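Local coordinates for putative ubiquinone biosynthesis protein (Nostoc punctiforme, PDB 3MSQ), which is of unproven function but probably takes part in the biosynthesis of ubiquinone or a related quinone, at residues Gln19-Ser24 with Leu162-Val167; Leu150-Ile155 with Ser192-Lys197. One frame throughout, in Å; residues are numbered along the deposited sequence.

How the interactions relate
Both contacts belong to an all-helical chain and lie about 23 Å apart, centre to centre. Along the chain their segments alternate: 19-24 ends helix 11-23, 150-155 leads out of helix 139-152, 162-167 lies within helix 156-172, and segment 192-197 comes between helix 177-192 and helix 211-218. Interaction 1 thus brings the N-terminal helix against helix 156-172, whereas interaction 2 ties the C-terminal end of helix 139-152, just before helix 156-172, to the loop after helix 177-192. The two meet where L162 CD1 packs on L150 CD2 at 4.1 Å, between consecutive helices. Each also borders the second subunit, so residues of both contacts lie near that interface.

Interaction 1 (Gln19-Ser24 with Leu162-Val167); sequences QFLASS and LSFGMV
F20 lays one corner of its ring over a face of the F164 ring: CE2 of F20 stands 3.4 Å above the F164 plane, over its centre. The two planes are inclined at 43°, an oblique pairing, and the side chains cross at about a right angle. S24 meets the rim of the same ring, its CB in the ring plane, 3.4 Å from F164 CZ. L21 adds a methyl, CD2, 3.9 Å from F164 CD1. F164 extends toward helix 11-23 because CG is anti to the backbone N (chi1 169°). Behind this shell, S24 OG donates to F20 O over 2.6 Å, while S24 N reaches that oxygen from the opposite face of the carbonyl plane. Were F164 an alanine, the F20 ring would probably lose one of its aromatic neighbours and a gap would open beside S24 and L21. Further out, F20 stacks on F39, and L21 packs on Y17 of the second subunit. This is helix-helix packing: the axes of segments 19-23 and 162-167, inclined at 31°, approach to 11.0 Å, joining the first helix to helix 156-172, predicted to be transmembrane. The contact is mainly apolar, with one hydroxyl, engaged by F20 O, lying obliquely against the F164 ring.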
ATOM      1  N   GLN A  19       5.893   0.246   0.038  1.00 48.99           N
ATOM      2  CA  GLN A  19       6.626   0.504   1.281  1.00 48.29           C
ATOM      3  C   GLN A  19       7.382   1.842   1.138  1.00 53.92           C
ATOM      4  O   GLN A  19       7.209   2.741   1.977  1.00 54.06           O
ATOM      5  CB  GLN A  19       7.597  -0.656   1.573  1.00 47.61           C
ATOM      6  CG  GLN A  19       8.449  -0.468   2.827  1.00 48.54           C
ATOM      7  CD  GLN A  19       9.635  -1.425   2.893  1.00 87.59           C
ATOM      8  OE1 GLN A  19       9.672  -2.521   2.292  1.00 81.49           O
ATOM      9  NE2 GLN A  19      10.626  -1.052   3.682  1.00 91.09           N
ATOM     10  N   PHE A  20       8.153   1.983   0.022  1.00 49.25           N
ATOM     11  CA  PHE A  20       8.939   3.157  -0.295  1.00 48.77           C
ATOM     12  C   PHE A  20       8.080   4.433  -0.400  1.00 53.88           C
ATOM     13  O   PHE A  20       8.407   5.441   0.239  1.00 55.02           O
ATOM     14  CB  PHE A  20       9.767   2.910  -1.563  1.00 50.00           C
ATOM     15  CG  PHE A  20      10.877   3.915  -1.784  1.00 51.85           C
ATOM     16  CD1 PHE A  20      11.904   4.057  -0.862  1.00 55.39           C
ATOM     17  CD2 PHE A  20      10.894   4.720  -2.920  1.00 54.71           C
ATOM     18  CE1 PHE A  20      12.901   5.021  -1.047  1.00 56.84           C
ATOM     19  CE2 PHE A  20      11.924   5.653  -3.127  1.00 57.55           C
ATOM     20  CZ  PHE A  20      12.902   5.817  -2.178  1.00 55.61           C
ATOM     21  N   LEU A  21       6.967   4.377  -1.158  1.00 48.78           N
ATOM     22  CA  LEU A  21       6.076   5.522  -1.310  1.00 48.39           C
ATOM     23  C   LEU A  21       5.546   5.966   0.046  1.00 54.19           C
ATOM     24  O   LEU A  21       5.611   7.160   0.375  1.00 53.82           O
ATOM     25  CB  LEU A  21       4.886   5.177  -2.231  1.00 47.84           C
ATOM     26  CG  LEU A  21       5.157   4.843  -3.696  1.00 49.56           C
ATOM     27  CD1 LEU A  21       4.009   4.063  -4.263  1.00 49.61           C
ATOM     28  CD2 LEU A  21       5.405   6.071  -4.528  1.00 46.10           C
ATOM     29  N   ALA A  22       5.026   4.996   0.831  1.00 51.80           N
ATOM     30  CA  ALA A  22       4.409   5.237   2.130  1.00 53.03           C
ATOM     31  C   ALA A  22       5.362   5.758   3.188  1.00 60.29           C
ATOM     32  O   ALA A  22       4.952   6.610   3.973  1.00 61.80           O
ATOM     33  CB  ALA A  22       3.682   3.992   2.611  1.00 54.14           C
ATOM     34  N   SER A  23       6.623   5.262   3.222  1.00 58.56           N
ATOM     35  CA  SER A  23       7.606   5.725   4.206  1.00 60.45           C
ATOM     36  C   SER A  23       8.015   7.145   3.878  1.00 68.58           C
ATOM     37  O   SER A  23       8.119   7.987   4.784  1.00 71.60           O
ATOM     38  CB  SER A  23       8.820   4.803   4.277  1.00 63.25           C
ATOM     39  OG  SER A  23       9.471   4.670   3.028  1.00 72.40           O
ATOM     40  N   SER A  24       8.114   7.441   2.566  1.00 64.62           N
ATOM     41  CA  SER A  24       8.464   8.755   2.026  1.00 64.99           C
ATOM     42  C   SER A  24       7.372   9.810   2.194  1.00 71.96           C
ATOM     43  O   SER A  24       7.552  10.928   1.729  1.00 73.47           O
ATOM     44  CB  SER A  24       8.858   8.636   0.561  1.00 67.28           C
ATOM     45  OG  SER A  24       9.847   7.633   0.379  1.00 77.04           O
ATOM     46  N   LEU A 162      12.279   7.160 -10.771  1.00 50.45           N
ATOM     47  CA  LEU A 162      11.635   8.141 -11.655  1.00 50.32           C
ATOM     48  C   LEU A 162      10.169   8.266 -11.330  1.00 54.65           C
ATOM     49  O   LEU A 162       9.751   9.377 -11.014  1.00 56.43           O
ATOM     50  CB  LEU A 162      11.818   7.836 -13.131  1.00 50.35           C
ATOM     51  CG  LEU A 162      12.490   8.936 -13.913  1.00 54.57           C
ATOM     52  CD1 LEU A 162      13.830   8.485 -14.370  1.00 55.41           C
ATOM     53  CD2 LEU A 162      11.709   9.286 -15.117  1.00 55.23           C
ATOM     54  N   SER A 163       9.397   7.138 -11.335  1.00 50.37           N
ATOM     55  CA  SER A 163       7.957   7.076 -10.994  1.00 50.48           C
ATOM     56  C   SER A 163       7.688   7.688  -9.640  1.00 54.32           C
ATOM     57  O   SER A 163       6.818   8.547  -9.519  1.00 55.17           O
ATOM     58  CB  SER A 163       7.459   5.640 -10.980  1.00 53.14           C
ATOM     59  OG  SER A 163       7.541   5.099 -12.284  1.00 65.66           O
ATOM     60  N   PHE A 164       8.481   7.281  -8.635  1.00 49.70           N
ATOM     61  CA  PHE A 164       8.436   7.770  -7.258  1.00 49.17           C
ATOM     62  C   PHE A 164       8.544   9.291  -7.252  1.00 51.71           C
ATOM     63  O   PHE A 164       7.672   9.961  -6.684  1.00 49.89           O
ATOM     64  CB  PHE A 164       9.576   7.131  -6.441  1.00 50.46           C
ATOM     65  CG  PHE A 164       9.789   7.750  -5.085  1.00 52.28           C
ATOM     66  CD1 PHE A 164       9.013   7.365  -3.998  1.00 55.74           C
ATOM     67  CD2 PHE A 164      10.737   8.755  -4.902  1.00 54.15           C
ATOM     68  CE1 PHE A 164       9.200   7.956  -2.745  1.00 57.26           C
ATOM     69  CE2 PHE A 164      10.914   9.356  -3.650  1.00 57.44           C
ATOM     70  CZ  PHE A 164      10.141   8.958  -2.584  1.00 56.28           C
ATOM     71  N   GLY A 165       9.602   9.788  -7.911  1.00 49.09           N
ATOM     72  CA  GLY A 165       9.906  11.203  -8.092  1.00 49.45           C
ATOM     73  C   GLY A 165       8.695  11.972  -8.568  1.00 53.29           C
ATOM     74  O   GLY A 165       8.173  12.817  -7.834  1.00 54.50           O
HETATM   75  N   MSE A 166       8.172  11.582  -9.737  1.00 48.21           N
HETATM   76  CA  MSE A 166       6.992  12.181 -10.365  1.00 48.65           C
HETATM   77  C   MSE A 166       5.759  12.219  -9.462  1.00 52.06           C
HETATM   78  O   MSE A 166       5.129  13.269  -9.354  1.00 53.32           O
HETATM   79  CB  MSE A 166       6.667  11.441 -11.661  1.00 51.10           C
HETATM   80  CG  MSE A 166       7.342  12.029 -12.901  1.00 57.71           C
HETATM   81 SE   MSE A 166       7.093  10.840 -14.412  0.75 63.38          SE
HETATM   82  CE  MSE A 166       8.351   9.640 -13.998  1.00 58.26           C
ATOM     83  N   VAL A 167       5.442  11.088  -8.793  1.00 46.32           N
ATOM     84  CA  VAL A 167       4.310  10.904  -7.883  1.00 45.07           C
ATOM     85  C   VAL A 167       4.446  11.780  -6.610  1.00 48.62           C
ATOM     86  O   VAL A 167       3.487  12.441  -6.217  1.00 48.57           O
ATOM     87  CB  VAL A 167       4.151   9.395  -7.539  1.00 47.80           C
ATOM     88  CG1 VAL A 167       3.134   9.168  -6.423  1.00 48.59           C
ATOM     89  CG2 VAL A 167       3.747   8.604  -8.765  1.00 46.70           C
TER

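Interaction 2 (Leu150-Ile155 with Ser192-Lys197)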
ATOM      1  N   LEU A 150      18.548   6.134 -17.145  1.00 53.03           N
ATOM      2  CA  LEU A 150      17.481   5.324 -17.767  1.00 52.31           C
ATOM      3  C   LEU A 150      17.553   5.446 -19.312  1.00 55.93           C
ATOM      4  O   LEU A 150      17.311   4.457 -20.011  1.00 57.02           O
ATOM      5  CB  LEU A 150      16.088   5.733 -17.215  1.00 51.88           C
ATOM      6  CG  LEU A 150      14.852   4.902 -17.617  1.00 56.00           C
ATOM      7  CD1 LEU A 150      14.772   3.626 -16.835  1.00 57.21           C
ATOM      8  CD2 LEU A 150      13.586   5.654 -17.344  1.00 53.67           C
ATOM      9  N   ALA A 151      17.939   6.639 -19.834  1.00 50.31           N
ATOM     10  CA  ALA A 151      18.075   6.871 -21.277  1.00 49.65           C
ATOM     11  C   ALA A 151      19.222   6.063 -21.874  1.00 53.99           C
ATOM     12  O   ALA A 151      19.111   5.621 -23.010  1.00 54.82           O
ATOM     13  CB  ALA A 151      18.278   8.354 -21.563  1.00 50.20           C
ATOM     14  N   GLN A 152      20.304   5.858 -21.097  1.00 49.75           N
ATOM     15  CA  GLN A 152      21.530   5.153 -21.470  1.00 48.54           C
ATOM     16  C   GLN A 152      21.467   3.652 -21.239  1.00 52.65           C
ATOM     17  O   GLN A 152      21.619   2.880 -22.180  1.00 51.17           O
ATOM     18  CB  GLN A 152      22.698   5.702 -20.648  1.00 49.07           C
ATOM     19  CG  GLN A 152      23.259   7.020 -21.131  1.00 60.22           C
ATOM     20  CD  GLN A 152      24.706   7.161 -20.761  1.00 69.24           C
ATOM     21  OE1 GLN A 152      25.163   6.701 -19.703  1.00 72.28           O
ATOM     22  NE2 GLN A 152      25.458   7.777 -21.640  1.00 46.90           N
ATOM     23  N   THR A 153      21.335   3.247 -19.957  1.00 51.72           N
ATOM     24  CA  THR A 153      21.348   1.864 -19.469  1.00 51.80           C
ATOM     25  C   THR A 153      20.268   1.641 -18.399  1.00 57.55           C
ATOM     26  O   THR A 153      20.532   1.850 -17.207  1.00 59.41           O
ATOM     27  CB  THR A 153      22.758   1.498 -18.974  1.00 55.41           C
ATOM     28  OG1 THR A 153      23.254   2.535 -18.130  1.00 55.30           O
ATOM     29  CG2 THR A 153      23.745   1.278 -20.118  1.00 52.99           C
ATOM     30  N   PRO A 154      19.035   1.244 -18.795  1.00 52.46           N
ATOM     31  CA  PRO A 154      17.959   1.075 -17.783  1.00 51.75           C
ATOM     32  C   PRO A 154      18.140  -0.050 -16.766  1.00 56.87           C
ATOM     33  O   PRO A 154      18.334  -1.200 -17.138  1.00 56.63           O
ATOM     34  CB  PRO A 154      16.688   0.874 -18.607  1.00 53.46           C
ATOM     35  CG  PRO A 154      17.118   0.821 -20.031  1.00 57.78           C
ATOM     36  CD  PRO A 154      18.565   1.000 -20.172  1.00 53.18           C
ATOM     37  N   ILE A 155      18.047   0.286 -15.475  1.00 53.93           N
ATOM     38  CA  ILE A 155      18.107  -0.668 -14.350  1.00 52.59           C
ATOM     39  C   ILE A 155      16.868  -0.451 -13.454  1.00 54.83           C
ATOM     40  O   ILE A 155      16.384   0.674 -13.411  1.00 51.60           O
ATOM     41  CB  ILE A 155      19.448  -0.625 -13.555  1.00 54.83           C
ATOM     42  CG1 ILE A 155      19.657   0.720 -12.773  1.00 54.53           C
ATOM     43  CG2 ILE A 155      20.618  -0.991 -14.476  1.00 54.66           C
ATOM     44  CD1 ILE A 155      20.719   0.755 -11.713  1.00 60.92           C
ATOM     45  N   SER A 192      20.151  10.237 -23.913  1.00 58.39           N
ATOM     46  CA  SER A 192      19.829   9.586 -25.190  1.00 59.46           C
ATOM     47  C   SER A 192      20.827   9.970 -26.270  1.00 65.71           C
ATOM     48  O   SER A 192      21.004   9.212 -27.221  1.00 65.83           O
ATOM     49  CB  SER A 192      18.443   9.997 -25.662  1.00 63.94           C
ATOM     50  OG  SER A 192      17.460   9.461 -24.800  1.00 73.42           O
ATOM     51  N   HIS A 193      21.452  11.155 -26.138  1.00 63.83           N
ATOM     52  CA  HIS A 193      22.431  11.665 -27.090  1.00 64.93           C
ATOM     53  C   HIS A 193      23.890  11.541 -26.593  1.00 64.50           C
ATOM     54  O   HIS A 193      24.786  12.192 -27.134  1.00 66.87           O
ATOM     55  CB  HIS A 193      22.050  13.080 -27.556  1.00 67.77           C
ATOM     56  CG  HIS A 193      20.693  13.143 -28.199  1.00 73.05           C
ATOM     57  ND1 HIS A 193      19.770  14.112 -27.840  1.00 75.56           N
ATOM     58  CD2 HIS A 193      20.133  12.335 -29.136  1.00 76.23           C
ATOM     59  CE1 HIS A 193      18.700  13.880 -28.585  1.00 75.74           C
ATOM     60  NE2 HIS A 193      18.865  12.811 -29.367  1.00 76.45           N
ATOM     61  N   THR A 194      24.122  10.672 -25.591  1.00 53.92           N
ATOM     62  CA  THR A 194      25.437  10.390 -25.041  1.00 51.45           C
ATOM     63  C   THR A 194      25.765   8.898 -25.328  1.00 54.99           C
ATOM     64  O   THR A 194      25.217   7.997 -24.666  1.00 52.82           O
ATOM     65  CB  THR A 194      25.556  10.854 -23.567  1.00 52.54           C
ATOM     66  OG1 THR A 194      25.221  12.233 -23.459  1.00 47.95           O
ATOM     67  CG2 THR A 194      26.948  10.656 -22.991  1.00 53.13           C
ATOM     68  N   PRO A 195      26.605   8.627 -26.372  1.00 53.05           N
ATOM     69  CA  PRO A 195      26.952   7.232 -26.703  1.00 52.58           C
ATOM     70  C   PRO A 195      27.793   6.541 -25.635  1.00 56.27           C
ATOM     71  O   PRO A 195      27.579   5.353 -25.365  1.00 56.98           O
ATOM     72  CB  PRO A 195      27.711   7.357 -28.018  1.00 55.62           C
ATOM     73  CG  PRO A 195      28.245   8.742 -28.031  1.00 60.54           C
ATOM     74  CD  PRO A 195      27.274   9.581 -27.289  1.00 55.60           C
ATOM     75  N   GLY A 196      28.714   7.292 -25.025  1.00 51.10           N
ATOM     76  CA  GLY A 196      29.589   6.804 -23.972  1.00 50.30           C
ATOM     77  C   GLY A 196      28.814   6.581 -22.700  1.00 57.70           C
ATOM     78  O   GLY A 196      28.378   7.546 -22.052  1.00 59.66           O
ATOM     79  N   LYS A 197      28.597   5.307 -22.364  1.00 53.73           N
ATOM     80  CA  LYS A 197      27.826   4.906 -21.190  1.00 52.48           C
ATOM     81  C   LYS A 197      28.573   5.221 -19.899  1.00 55.73           C
ATOM     82  O   LYS A 197      29.765   4.944 -19.808  1.00 55.00           O
ATOM     83  CB  LYS A 197      27.470   3.400 -21.261  1.00 54.25           C
ATOM     84  CG  LYS A 197      26.872   2.917 -22.598  1.00 51.29           C
ATOM     85  CD  LYS A 197      25.421   3.303 -22.761  1.00 57.47           C
ATOM     86  CE  LYS A 197      24.938   3.116 -24.173  1.00 66.87           C
ATOM     87  NZ  LYS A 197      23.565   3.660 -24.349  1.00 78.95           N
TER
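Q152 and K197 each reach across the contact to backbone oxygen of the other segment. The Q152 chain runs extended beyond CG, carrying its amide to the loop, where NE2 donates to T194 O and G196 O, each at 3.0 Å. Both oxygens lie a little off the amide plane, and NE2 stands above each carbonyl plane, so neither bond follows a lone pair. A further bond from L198 N to Q152 OE1 engages the other end of the amide and helps fix its rotation. K197 bends at chi2 (-77°) and returns its ammonium to Q152 O, with NZ at 3.0 Å, meeting a carbonyl at the end of helix 139-152. The aliphatic part of this lysine passes the T153 methyl, CD to CG2 3.7 Å, the two side chains crossing obliquely. A151 CB touches S192 OG at 3.5 Å; that hydroxyl bonds to Y188 O, just as T194 OG1 bonds to V190 O. Beyond the contact, G196 pairs through its backbone with L218. Side-chain-to-backbone hydrogen bonds made in both directions thus join the C-terminal end of helix 139-152 to the loop following helix 177-192 in this Coq4-family helical fold.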